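Local coordinates for nitrate transport protein (Xanthomonas axonopodis pv. citri, PDB 3KSX) that binds alkanesulfonates in the periplasm, with MOPS occupying it here, and probably delivers them to a membrane transporter for uptake, at residues L31-Q36 / I80-A85; T109-T114 / L201-G206; K138-H143 / A183-W188; A286-A291 / R303-P308. One frame throughout, in Å; residues are numbered along the deposited sequence.

Contact 1. Residues L31-Q36 / I80-A85; sequences LRIGYQ and IDLGGA
Strands 31-36 and 82-85 run in the same direction with their axes 12° apart, and G34 pairs with G83 at a CA-CA distance of 4.3 Å. The ladder starts firmly: D81 N gives to R32 O at 3.0 Å, and G34 N gives to L82 O at 2.7 Å. It slackens further on, where the bond from G84 N to G34 O is weak at 3.4 Å and the same carbonyl is also met by the CA-H of G83. L82 N, buried between the strands, has no partner. On one face of the pair, I80 uses the absence of a side chain at G34. Its CG1 stands between the backbone N and the carbonyl carbon (chi1 57°), which lays CD1 3.9 Å from G34 CA. The two strands are parallel neighbours in a mixed five-stranded sheet of order 2-1-3-5-4, with antiparallel strand 212-217 beyond 82-86, as in type II periplasmic binding proteins. On the other face L31 crosses L82 obliquely, CD1 of L31 resting 4.0 Å from CB of L82, while I33 CD1 touches L82 CD2 at 4.3 Å. Helix 225-244 covers this leucine pair, and helix 68-76 packs on I80. At the C-terminal end Q36 stretches its chain across, and NE2 gives to G84 O at 3.2 Å, approaching tilted from the carbonyl plane. A water also donates to G84 O. Q36 NE2 also bonds O1 of the bound MOPS, which places this end of the strand pair at the ligand.

Contact 2. Residues T109-T114 / L201-G206; sequences TPKAET and LANGEG. With SO4 (sulfate ion), chain C.
The carbonyl plane of P110 is met on both faces: G204 N bonds P110 O at 2.9 Å from one side, tilted 34° from the plane, and E113 N comes from the other. The ring of P110 adds a second touch, its CB lying 3.5 Å from G204 C. Across from K111, the amide of N203 and the carboxylate of E205 are locked together. N203 OD1 accepts from E205 N at 3.0 Å, the donor standing above the amide's carbonyl plane, and this closes an Asx turn; N203 ND2 returns a bond to E205 OE1 at 3.0 Å, on the anti side and well out of the carboxylate plane. A chi1 of 65° folds the amide of N203 back over its own backbone, within reach of E205 N. K111 lies over a face of the carboxylate, its CG 3.6 Å from E205 CD, but K111 NZ stays 4.2 Å from E205 OE2, beyond salt-bridge range. Strands 113-118 and 198-203 are antiparallel neighbours in the second five-stranded sheet, where L201 and A202 form a classic beta bulge opposite I115. The chain enters this sheet through residues 109-112 and leaves it after N203 for strand 212-217 of the other sheet, so two links between the domains meet here, consistent with a hinge. The CA-H of N203 points to E113 O, and that of T114 to A202 O. Water joins K111 O to N203 ND2. A sulfate, probably from the crystallisation liquor, sits beyond: its O1 accepts from N203 N at 2.9 Å in a nearly straight bond (169°).

Contact 3. Residues K138-H143 / A183-W188; sequences KGSSAH and AIWDPW
The first turn of helix 141-152 comes up against the end of strand 181-185, with A142 CA 5.3 Å from A183 CA, and the two segments meet by packing alone. A142 carries the contact. Its methyl sits 3.8 Å from A183 CB and 3.6 Å from W185 CZ3, and it also lies against A183 O. At chi1 41° the indole of W185 swings its six-membered ring toward the helix start, and the ring edge takes A142 CB and S140 OG near its plane. S140 OG lies 3.4 Å from W185 CZ3, while S141 OG comes to the ring obliquely. One face of the indole is covered by its own neighbour, I184 CD1, 3.8 Å above the ring centre. S140 is the N-cap: its OG accepts from A142 N at 3.1 Å and is also bonded to Q137 O, and S141 OG bonds E113 OE2. Serine hydroxyls beside the indole are therefore held by polar partners of their own. S141 N, in the first turn of the helix, bonds O3 of the bound MOPS; a helix N-terminus at this place would probably favour an anionic group such as a sulfonate, and A142 and W185 pack directly beside it.

Contact 4. Residues A286-A291 / R303-P308; sequences AQQATA and RVLVAP
Q288 clamps the backbone of V304 and V306 with its side-chain amide, holding the segment 303-308 as it folds back along helix 281-296, the last helix of the chain. This grip is the tight part of the contact, and both ends of the amide are used: OE1 takes V306 N at 2.8 Å in a bond that is all but straight (178°), and NE2 gives to V304 O at 2.9 Å with that oxygen in the amide plane. The chain of Q288 sets out trans (chi1 -171°) and bends at chi2 (54°), bringing the amide across to the segment. Beside this grip lies an apolar patch. V306 meets Q287 at about a right angle, CG2 of V306 lying 3.7 Å from CG of Q287, whose own amide turns away to D87 O and Y102 OH. A291 CB rests 4.1 Å from V304 CB, and helix 88-95 touches both V304 and Q287. Toward solvent the contact is looser. R303 turns an edge of its guanidinium to the amide, NH1 lying 3.5 Å from Q288 NE2; R303 NH1 forms a salt bridge to D292 OD1, which also accepts from Q288 NE2. L305 and A307 are exposed and add little. Near exposed A307, a water donates to Q288 OE1 at 2.7 Å and accepts from A307 N at 3.1 Å.

Contacts 1 and 3 are buried, whereas contacts 2 and 4 are partly open to solvent. Contact 1 belongs to one five-stranded sheet; contacts 2 and 3 share the other, where strands 113-118 and 181-185 are neighbours, and they touch through T114 O and I184 N, 2.9 Å apart. Contacts 1 and 2 lie on opposite sides of the chain's centre, yet both, like contact 3, reach the bound MOPS. Backbone ladder bonds dominate contact 1, apolar packing contact 3, turn and side-chain polar bonds contact 2. Contact 4, about 17 Å from the chain's centre, is set apart: one glutamine grips a strandless C-terminal segment against a helix.

Contact 1. Residues L31-Q36 / I80-A85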
loop_
_atom_site.group_PDB
_atom_site.type_symbol
_atom_site.label_atom_id
_atom_site.label_comp_id
_atom_site.label_asym_id
_atom_site.label_seq_id
_atom_site.Cartn_x
_atom_site.Cartn_y
_atom_site.Cartn_z
ATOM N N LEU A 31 -18.271 -10.739 -5.235
ATOM C CA LEU A 31 -16.857 -10.381 -5.103
ATOM C C LEU A 31 -16.802 -9.403 -3.949
ATOM O O LEU A 31 -17.285 -8.265 -4.091
ATOM C CB LEU A 31 -16.355 -9.703 -6.380
ATOM C CG LEU A 31 -14.976 -9.002 -6.213
ATOM C CD1 LEU A 31 -13.883 -9.983 -5.709
ATOM C CD2 LEU A 31 -14.579 -8.362 -7.500
ATOM N N ARG A 32 -16.253 -9.823 -2.806
ATOM C CA ARG A 32 -16.059 -8.937 -1.685
ATOM C C ARG A 32 -14.592 -8.526 -1.786
ATOM O O ARG A 32 -13.713 -9.395 -1.617
ATOM C CB ARG A 32 -16.287 -9.670 -0.338
ATOM C CG ARG A 32 -17.787 -9.947 -0.034
ATOM C CD ARG A 32 -18.123 -10.512 1.390
ATOM N NE ARG A 32 -17.413 -9.834 2.445
ATOM C CZ ARG A 32 -17.782 -8.784 3.196
ATOM N NH1 ARG A 32 -18.923 -8.164 3.062
ATOM N NH2 ARG A 32 -16.937 -8.349 4.155
ATOM N N ILE A 33 -14.366 -7.271 -2.224
ATOM C CA ILE A 33 -13.011 -6.785 -2.559
ATOM C C ILE A 33 -12.535 -5.731 -1.550
ATOM O O ILE A 33 -13.264 -4.800 -1.200
ATOM C CB ILE A 33 -12.944 -6.353 -4.028
ATOM C CG1 ILE A 33 -11.686 -5.611 -4.368
ATOM C CG2 ILE A 33 -14.177 -5.485 -4.405
ATOM C CD1 ILE A 33 -11.530 -5.302 -5.871
ATOM N N GLY A 34 -11.351 -5.920 -0.986
ATOM C CA GLY A 34 -10.850 -4.948 -0.070
ATOM C C GLY A 34 -10.028 -3.849 -0.727
ATOM O O GLY A 34 -9.332 -4.063 -1.720
ATOM N N TYR A 35 -10.107 -2.664 -0.124
ATOM C CA TYR A 35 -9.369 -1.538 -0.624
ATOM C C TYR A 35 -8.999 -0.598 0.524
ATOM O O TYR A 35 -9.470 -0.797 1.629
ATOM C CB TYR A 35 -10.191 -0.823 -1.717
ATOM C CG TYR A 35 -11.252 0.085 -1.156
ATOM C CD1 TYR A 35 -12.412 -0.423 -0.552
ATOM C CD2 TYR A 35 -11.079 1.476 -1.169
ATOM C CE1 TYR A 35 -13.416 0.459 -0.043
ATOM C CE2 TYR A 35 -12.057 2.342 -0.657
ATOM C CZ TYR A 35 -13.190 1.832 -0.093
ATOM O OH TYR A 35 -14.088 2.725 0.435
ATOM N N GLN A 36 -8.069 0.324 0.241
ATOM C CA GLN A 36 -7.556 1.325 1.137
ATOM C C GLN A 36 -7.947 2.645 0.497
ATOM O O GLN A 36 -7.716 2.830 -0.682
ATOM C CB GLN A 36 -6.006 1.256 1.209
ATOM C CG GLN A 36 -5.544 -0.053 1.820
ATOM C CD GLN A 36 -4.049 -0.130 1.976
ATOM O OE1 GLN A 36 -3.418 0.769 2.508
ATOM N NE2 GLN A 36 -3.490 -1.196 1.498
ATOM N N ILE A 80 -12.867 -11.074 2.912
ATOM C CA ILE A 80 -12.783 -10.599 1.515
ATOM C C ILE A 80 -12.076 -11.715 0.756
ATOM O O ILE A 80 -11.429 -12.556 1.370
ATOM C CB ILE A 80 -11.979 -9.271 1.433
ATOM C CG1 ILE A 80 -10.536 -9.449 2.028
ATOM C CG2 ILE A 80 -12.795 -8.096 2.053
ATOM C CD1 ILE A 80 -9.665 -8.205 1.762
ATOM N N ASP A 81 -12.059 -11.647 -0.551
ATOM C CA ASP A 81 -11.451 -12.671 -1.370
ATOM C C ASP A 81 -10.396 -12.099 -2.316
ATOM O O ASP A 81 -9.668 -12.842 -2.963
ATOM C CB ASP A 81 -12.552 -13.349 -2.151
ATOM C CG ASP A 81 -13.376 -14.213 -1.283
ATOM O OD1 ASP A 81 -12.860 -14.659 -0.261
ATOM O OD2 ASP A 81 -14.510 -14.478 -1.602
ATOM N N LEU A 82 -10.351 -10.758 -2.410
ATOM C CA LEU A 82 -9.436 -10.037 -3.267
ATOM C C LEU A 82 -9.142 -8.683 -2.636
ATOM O O LEU A 82 -10.063 -8.059 -2.060
ATOM C CB LEU A 82 -10.067 -9.828 -4.664
ATOM C CG LEU A 82 -9.251 -9.233 -5.818
ATOM C CD1 LEU A 82 -7.998 -10.044 -6.166
ATOM C CD2 LEU A 82 -10.137 -9.231 -7.050
ATOM N N GLY A 83 -7.902 -8.196 -2.714
ATOM C CA GLY A 83 -7.645 -6.846 -2.158
ATOM C C GLY A 83 -6.274 -6.325 -2.549
ATOM O O GLY A 83 -5.405 -7.117 -2.944
ATOM N N GLY A 84 -6.099 -4.994 -2.483
ATOM C CA GLY A 84 -4.826 -4.371 -2.847
ATOM C C GLY A 84 -4.003 -3.978 -1.660
ATOM O O GLY A 84 -4.519 -3.355 -0.695
ATOM N N ALA A 85 -2.716 -4.217 -1.734
ATOM C CA ALA A 85 -1.858 -3.818 -0.607
ATOM C C ALA A 85 -0.469 -3.547 -1.122
ATOM O O ALA A 85 -0.156 -3.881 -2.290
ATOM C CB ALA A 85 -1.801 -4.936 0.372
HETATM O O HOH W 1 -16.760 -12.647 -2.321
HETATM O O HOH W 2 -5.996 -1.160 -1.681
#

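Contact 2. Residues T109-T114 / L201-G206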
loop_
_atom_site.group_PDB
_atom_site.type_symbol
_atom_site.label_atom_id
_atom_site.label_comp_id
_atom_site.label_asym_id
_atom_site.label_seq_id
_atom_site.Cartn_x
_atom_site.Cartn_y
_atom_site.Cartn_z
ATOM N N THR A 109 5.312 3.845 -6.250
ATOM C CA THR A 109 5.121 5.312 -6.229
ATOM C C THR A 109 6.035 5.907 -5.174
ATOM O O THR A 109 5.602 6.238 -4.042
ATOM C CB THR A 109 3.609 5.675 -5.978
ATOM O OG1 THR A 109 3.169 5.035 -4.817
ATOM C CG2 THR A 109 2.756 5.147 -7.058
ATOM N N PRO A 110 7.365 5.979 -5.479
ATOM C CA PRO A 110 8.315 6.163 -4.433
ATOM C C PRO A 110 8.216 7.557 -3.810
ATOM O O PRO A 110 8.573 7.750 -2.654
ATOM C CB PRO A 110 9.662 6.009 -5.155
ATOM C CG PRO A 110 9.326 6.249 -6.715
ATOM C CD PRO A 110 7.993 5.629 -6.774
ATOM N N LYS A 111 7.770 8.553 -4.562
ATOM C CA LYS A 111 7.630 9.887 -3.997
ATOM C C LYS A 111 6.526 9.952 -2.956
ATOM O O LYS A 111 6.530 10.841 -2.071
ATOM C CB LYS A 111 7.314 10.867 -5.145
ATOM C CG LYS A 111 8.512 11.126 -6.060
ATOM C CD LYS A 111 7.983 11.769 -7.373
ATOM C CE LYS A 111 9.129 12.402 -8.149
ATOM N NZ LYS A 111 9.062 13.866 -7.969
ATOM N N ALA A 112 5.582 9.021 -3.048
ATOM C CA ALA A 112 4.442 8.983 -2.191
ATOM C C ALA A 112 4.731 8.157 -0.920
ATOM O O ALA A 112 3.816 7.952 -0.138
ATOM C CB ALA A 112 3.243 8.473 -2.926
ATOM N N GLU A 113 5.944 7.577 -0.768
ATOM C CA GLU A 113 6.302 6.846 0.469
ATOM C C GLU A 113 7.317 7.689 1.212
ATOM O O GLU A 113 8.386 7.934 0.671
ATOM C CB GLU A 113 6.972 5.474 0.226
ATOM C CG GLU A 113 6.121 4.562 -0.592
ATOM C CD GLU A 113 5.238 3.627 0.291
ATOM O OE1 GLU A 113 5.193 3.722 1.565
ATOM O OE2 GLU A 113 4.644 2.727 -0.354
ATOM N N THR A 114 7.023 8.061 2.457
ATOM C CA THR A 114 7.812 9.123 3.124
ATOM C C THR A 114 8.082 8.859 4.618
ATOM O O THR A 114 7.271 8.214 5.263
ATOM C CB THR A 114 7.094 10.484 2.978
ATOM O OG1 THR A 114 5.914 10.507 3.794
ATOM C CG2 THR A 114 6.656 10.713 1.523
ATOM N N LEU A 201 11.405 14.137 5.547
ATOM C CA LEU A 201 12.774 13.889 5.880
ATOM C C LEU A 201 13.412 13.032 4.751
ATOM O O LEU A 201 14.557 13.253 4.376
ATOM C CB LEU A 201 12.883 13.182 7.239
ATOM C CG LEU A 201 14.311 13.045 7.739
ATOM C CD1 LEU A 201 14.750 14.330 8.235
ATOM C CD2 LEU A 201 14.380 12.102 8.924
ATOM N N ALA A 202 12.679 12.024 4.271
ATOM C CA ALA A 202 13.206 11.136 3.192
ATOM C C ALA A 202 12.040 10.513 2.482
ATOM O O ALA A 202 10.992 10.365 3.078
ATOM C CB ALA A 202 14.095 10.035 3.782
ATOM N N ASN A 203 12.162 10.223 1.187
ATOM C CA ASN A 203 11.091 9.432 0.471
ATOM C C ASN A 203 11.683 8.185 -0.096
ATOM O O ASN A 203 12.824 7.845 0.270
ATOM C CB ASN A 203 10.364 10.282 -0.607
ATOM C CG ASN A 203 11.302 10.704 -1.776
ATOM O OD1 ASN A 203 12.389 10.119 -1.995
ATOM N ND2 ASN A 203 10.848 11.681 -2.564
ATOM N N GLY A 204 10.952 7.505 -1.001
ATOM C CA GLY A 204 11.360 6.211 -1.413
ATOM C C GLY A 204 12.121 6.177 -2.699
ATOM O O GLY A 204 12.409 5.102 -3.169
ATOM N N GLU A 205 12.445 7.351 -3.246
ATOM C CA GLU A 205 13.181 7.437 -4.509
ATOM C C GLU A 205 14.542 6.764 -4.368
ATOM O O GLU A 205 15.219 6.902 -3.341
ATOM C CB GLU A 205 13.349 8.907 -4.888
ATOM C CG GLU A 205 11.999 9.434 -5.490
ATOM C CD GLU A 205 12.113 10.831 -6.075
ATOM O OE1 GLU A 205 12.219 11.793 -5.265
ATOM O OE2 GLU A 205 12.009 10.940 -7.334
ATOM N N GLY A 206 14.942 6.033 -5.404
ATOM C CA GLY A 206 16.342 5.558 -5.433
ATOM C C GLY A 206 16.539 4.252 -4.700
ATOM O O GLY A 206 17.693 3.748 -4.622
HETATM S S SO4 C . 14.548 12.857 -0.112
HETATM O O1 SO4 C . 14.579 11.363 0.000
HETATM O O2 SO4 C . 15.552 13.370 0.842
HETATM O O3 SO4 C . 14.843 13.255 -1.486
HETATM O O4 SO4 C . 13.289 13.559 0.219
HETATM O O HOH W 3 8.146 12.867 -2.093
#

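Contact 3. Residues K138-H143 / A183-W188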
loop_
_atom_site.group_PDB
_atom_site.type_symbol
_atom_site.label_atom_id
_atom_site.label_comp_id
_atom_site.label_asym_id
_atom_site.label_seq_id
_atom_site.Cartn_x
_atom_site.Cartn_y
_atom_site.Cartn_z
ATOM N N LYS A 138 3.133 -1.622 11.249
ATOM C CA LYS A 138 3.979 -2.830 11.192
ATOM C C LYS A 138 3.602 -3.667 9.962
ATOM O O LYS A 138 2.413 -3.926 9.733
ATOM C CB LYS A 138 3.733 -3.668 12.460
ATOM C CG LYS A 138 4.677 -4.857 12.484
ATOM C CD LYS A 138 4.286 -5.822 13.585
ATOM C CE LYS A 138 5.558 -6.338 14.205
ATOM N NZ LYS A 138 5.297 -7.273 15.358
ATOM N N GLY A 139 4.606 -4.131 9.211
ATOM C CA GLY A 139 4.337 -5.045 8.110
ATOM C C GLY A 139 3.745 -4.274 6.913
ATOM O O GLY A 139 3.267 -4.890 5.979
ATOM N N SER A 140 3.796 -2.939 6.934
ATOM C CA SER A 140 3.324 -2.104 5.755
ATOM C C SER A 140 4.482 -1.700 4.846
ATOM O O SER A 140 5.655 -1.890 5.155
ATOM C CB SER A 140 2.618 -0.810 6.230
ATOM O OG SER A 140 3.592 0.147 6.692
ATOM N N SER A 141 4.188 -1.218 3.631
ATOM C CA SER A 141 5.271 -0.625 2.827
ATOM C C SER A 141 6.193 0.388 3.528
ATOM O O SER A 141 7.368 0.468 3.191
ATOM C CB SER A 141 4.696 0.069 1.559
ATOM O OG SER A 141 3.857 1.209 1.924
ATOM N N ALA A 142 5.697 1.091 4.554
ATOM C CA ALA A 142 6.490 2.092 5.339
ATOM C C ALA A 142 7.497 1.412 6.224
ATOM O O ALA A 142 8.563 1.924 6.441
ATOM C CB ALA A 142 5.523 2.992 6.176
ATOM N N HIS A 143 7.202 0.175 6.646
ATOM C CA HIS A 143 8.175 -0.631 7.421
ATOM C C HIS A 143 9.393 -0.923 6.546
ATOM O O HIS A 143 10.504 -0.696 6.979
ATOM C CB HIS A 143 7.510 -1.943 7.822
ATOM C CG HIS A 143 8.126 -2.634 8.982
ATOM N ND1 HIS A 143 7.462 -3.626 9.666
ATOM C CD2 HIS A 143 9.355 -2.542 9.543
ATOM C CE1 HIS A 143 8.256 -4.116 10.620
ATOM N NE2 HIS A 143 9.412 -3.482 10.552
ATOM N N ALA A 183 6.683 7.084 9.497
ATOM C CA ALA A 183 6.859 6.599 8.096
ATOM C C ALA A 183 5.409 6.291 7.624
ATOM O O ALA A 183 4.698 5.500 8.250
ATOM C CB ALA A 183 7.709 5.439 8.000
ATOM N N ILE A 184 5.053 6.919 6.513
ATOM C CA ILE A 184 3.618 6.950 6.016
ATOM C C ILE A 184 3.558 7.274 4.539
ATOM O O ILE A 184 4.553 7.644 3.956
ATOM C CB ILE A 184 2.748 7.955 6.862
ATOM C CG1 ILE A 184 1.227 7.777 6.653
ATOM C CG2 ILE A 184 3.155 9.457 6.570
ATOM C CD1 ILE A 184 0.680 6.374 6.996
ATOM N N TRP A 185 2.413 7.117 3.937
ATOM C CA TRP A 185 2.299 7.353 2.503
ATOM C C TRP A 185 1.281 8.489 2.297
ATOM O O TRP A 185 0.736 9.023 3.258
ATOM C CB TRP A 185 1.855 6.025 1.867
ATOM C CG TRP A 185 0.812 5.272 2.638
ATOM C CD1 TRP A 185 -0.525 5.390 2.544
ATOM C CD2 TRP A 185 1.059 4.268 3.654
ATOM N NE1 TRP A 185 -1.134 4.535 3.425
ATOM C CE2 TRP A 185 -0.190 3.860 4.146
ATOM C CE3 TRP A 185 2.212 3.712 4.199
ATOM C CZ2 TRP A 185 -0.332 2.837 5.080
ATOM C CZ3 TRP A 185 2.066 2.752 5.205
ATOM C CH2 TRP A 185 0.800 2.344 5.647
ATOM N N ASP A 186 1.056 8.872 1.038
ATOM C CA ASP A 186 -0.056 9.729 0.635
ATOM C C ASP A 186 -1.424 9.076 0.920
ATOM O O ASP A 186 -1.598 7.850 0.751
ATOM C CB ASP A 186 0.014 10.091 -0.847
ATOM C CG ASP A 186 0.651 11.419 -1.096
ATOM O OD1 ASP A 186 0.595 12.311 -0.223
ATOM O OD2 ASP A 186 1.252 11.562 -2.169
ATOM N N PRO A 187 -2.401 9.890 1.322
ATOM C CA PRO A 187 -2.370 11.382 1.282
ATOM C C PRO A 187 -1.895 12.098 2.548
ATOM O O PRO A 187 -1.883 13.322 2.553
ATOM C CB PRO A 187 -3.854 11.721 1.049
ATOM C CG PRO A 187 -4.554 10.649 2.008
ATOM C CD PRO A 187 -3.733 9.366 1.729
ATOM N N TRP A 188 -1.552 11.354 3.602
ATOM C CA TRP A 188 -1.038 11.947 4.855
ATOM C C TRP A 188 0.222 12.776 4.577
ATOM O O TRP A 188 0.317 13.897 5.037
ATOM C CB TRP A 188 -0.770 10.883 5.920
ATOM C CG TRP A 188 -1.894 9.859 6.039
ATOM C CD1 TRP A 188 -2.047 8.665 5.316
ATOM C CD2 TRP A 188 -2.991 9.923 6.930
ATOM N NE1 TRP A 188 -3.191 8.022 5.707
ATOM C CE2 TRP A 188 -3.793 8.761 6.699
ATOM C CE3 TRP A 188 -3.394 10.846 7.880
ATOM C CZ2 TRP A 188 -4.962 8.495 7.425
ATOM C CZ3 TRP A 188 -4.594 10.595 8.605
ATOM C CH2 TRP A 188 -5.357 9.427 8.371
#

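Contact 4. Residues A286-A291 / R303-P308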
loop_
_atom_site.group_PDB
_atom_site.type_symbol
_atom_site.label_atom_id
_atom_site.label_comp_id
_atom_site.label_asym_id
_atom_site.label_seq_id
_atom_site.Cartn_x
_atom_site.Cartn_y
_atom_site.Cartn_z
ATOM N N ALA A 286 12.330 -9.458 -7.047
ATOM C CA ALA A 286 12.440 -8.280 -6.131
ATOM C C ALA A 286 11.709 -8.572 -4.813
ATOM O O ALA A 286 12.257 -8.394 -3.714
ATOM C CB ALA A 286 11.905 -6.970 -6.853
ATOM N N GLN A 287 10.523 -9.178 -4.961
ATOM C CA GLN A 287 9.684 -9.546 -3.866
ATOM C C GLN A 287 10.370 -10.626 -3.047
ATOM O O GLN A 287 10.448 -10.515 -1.843
ATOM C CB GLN A 287 8.296 -9.996 -4.376
ATOM C CG GLN A 287 7.254 -10.331 -3.219
ATOM C CD GLN A 287 6.863 -9.112 -2.394
ATOM O OE1 GLN A 287 7.322 -7.978 -2.651
ATOM N NE2 GLN A 287 5.930 -9.307 -1.458
ATOM N N GLN A 288 10.948 -11.664 -3.674
ATOM C CA GLN A 288 11.719 -12.618 -2.848
ATOM C C GLN A 288 12.945 -11.995 -2.127
ATOM O O GLN A 288 13.299 -12.348 -0.977
ATOM C CB GLN A 288 12.243 -13.717 -3.799
ATOM C CG GLN A 288 12.885 -14.932 -3.057
ATOM C CD GLN A 288 11.982 -15.543 -2.036
ATOM O OE1 GLN A 288 10.920 -16.083 -2.388
ATOM N NE2 GLN A 288 12.384 -15.497 -0.748
ATOM N N ALA A 289 13.631 -11.063 -2.796
ATOM C CA ALA A 289 14.780 -10.380 -2.182
ATOM C C ALA A 289 14.346 -9.614 -0.909
ATOM O O ALA A 289 15.057 -9.653 0.114
ATOM C CB ALA A 289 15.415 -9.460 -3.193
ATOM N N THR A 290 13.145 -9.002 -0.942
ATOM C CA THR A 290 12.623 -8.303 0.219
ATOM C C THR A 290 12.319 -9.325 1.321
ATOM O O THR A 290 12.677 -9.105 2.425
ATOM C CB THR A 290 11.373 -7.508 -0.160
ATOM O OG1 THR A 290 11.714 -6.562 -1.201
ATOM C CG2 THR A 290 10.801 -6.813 1.051
ATOM N N ALA A 291 11.734 -10.470 0.972
ATOM C CA ALA A 291 11.438 -11.532 1.947
ATOM C C ALA A 291 12.795 -11.942 2.593
ATOM O O ALA A 291 12.892 -12.151 3.819
ATOM C CB ALA A 291 10.798 -12.744 1.142
ATOM N N ARG A 303 11.841 -17.774 6.719
ATOM C CA ARG A 303 12.095 -17.289 5.332
ATOM C C ARG A 303 10.756 -17.573 4.569
ATOM O O ARG A 303 10.065 -18.608 4.851
ATOM C CB ARG A 303 13.347 -17.910 4.650
ATOM C CG ARG A 303 13.844 -17.051 3.404
ATOM C CD ARG A 303 14.059 -17.869 2.149
ATOM N NE ARG A 303 15.484 -18.104 1.841
ATOM C CZ ARG A 303 16.039 -17.920 0.629
ATOM N NH1 ARG A 303 15.279 -17.502 -0.399
ATOM N NH2 ARG A 303 17.356 -18.176 0.439
ATOM N N VAL A 304 10.333 -16.637 3.712
ATOM C CA VAL A 304 9.078 -16.761 2.979
ATOM C C VAL A 304 9.479 -17.082 1.559
ATOM O O VAL A 304 10.394 -16.463 1.052
ATOM C CB VAL A 304 8.261 -15.445 2.989
ATOM C CG1 VAL A 304 7.184 -15.464 1.869
ATOM C CG2 VAL A 304 7.636 -15.238 4.383
ATOM N N LEU A 305 8.782 -18.009 0.932
ATOM C CA LEU A 305 8.973 -18.327 -0.515
ATOM C C LEU A 305 7.866 -17.722 -1.323
ATOM O O LEU A 305 6.676 -18.114 -1.238
ATOM C CB LEU A 305 9.070 -19.836 -0.738
ATOM C CG LEU A 305 10.339 -20.315 -0.028
ATOM C CD1 LEU A 305 10.196 -21.838 0.245
ATOM C CD2 LEU A 305 11.561 -19.955 -0.854
ATOM N N VAL A 306 8.253 -16.751 -2.123
ATOM C CA VAL A 306 7.237 -16.001 -2.886
ATOM C C VAL A 306 6.706 -16.752 -4.129
ATOM O O VAL A 306 5.476 -16.727 -4.412
ATOM C CB VAL A 306 7.855 -14.623 -3.336
ATOM C CG1 VAL A 306 6.897 -13.963 -4.346
ATOM C CG2 VAL A 306 8.177 -13.719 -2.100
ATOM N N ALA A 307 7.623 -17.346 -4.921
ATOM C CA ALA A 307 7.267 -17.898 -6.216
ATOM C C ALA A 307 6.088 -18.893 -6.146
ATOM O O ALA A 307 5.217 -18.901 -7.017
ATOM C CB ALA A 307 8.539 -18.547 -6.920
ATOM N N PRO A 308 6.032 -19.767 -5.100
ATOM C CA PRO A 308 4.849 -20.674 -5.249
ATOM C C PRO A 308 3.473 -20.043 -5.007
ATOM O O PRO A 308 2.458 -20.716 -5.216
ATOM C CB PRO A 308 5.062 -21.735 -4.194
ATOM C CG PRO A 308 6.520 -21.583 -3.704
ATOM C CD PRO A 308 7.010 -20.231 -4.079
HETATM O O HOH W 4 10.586 -17.982 -4.286
HETATM O O HOH W 5 10.985 -13.970 4.868
#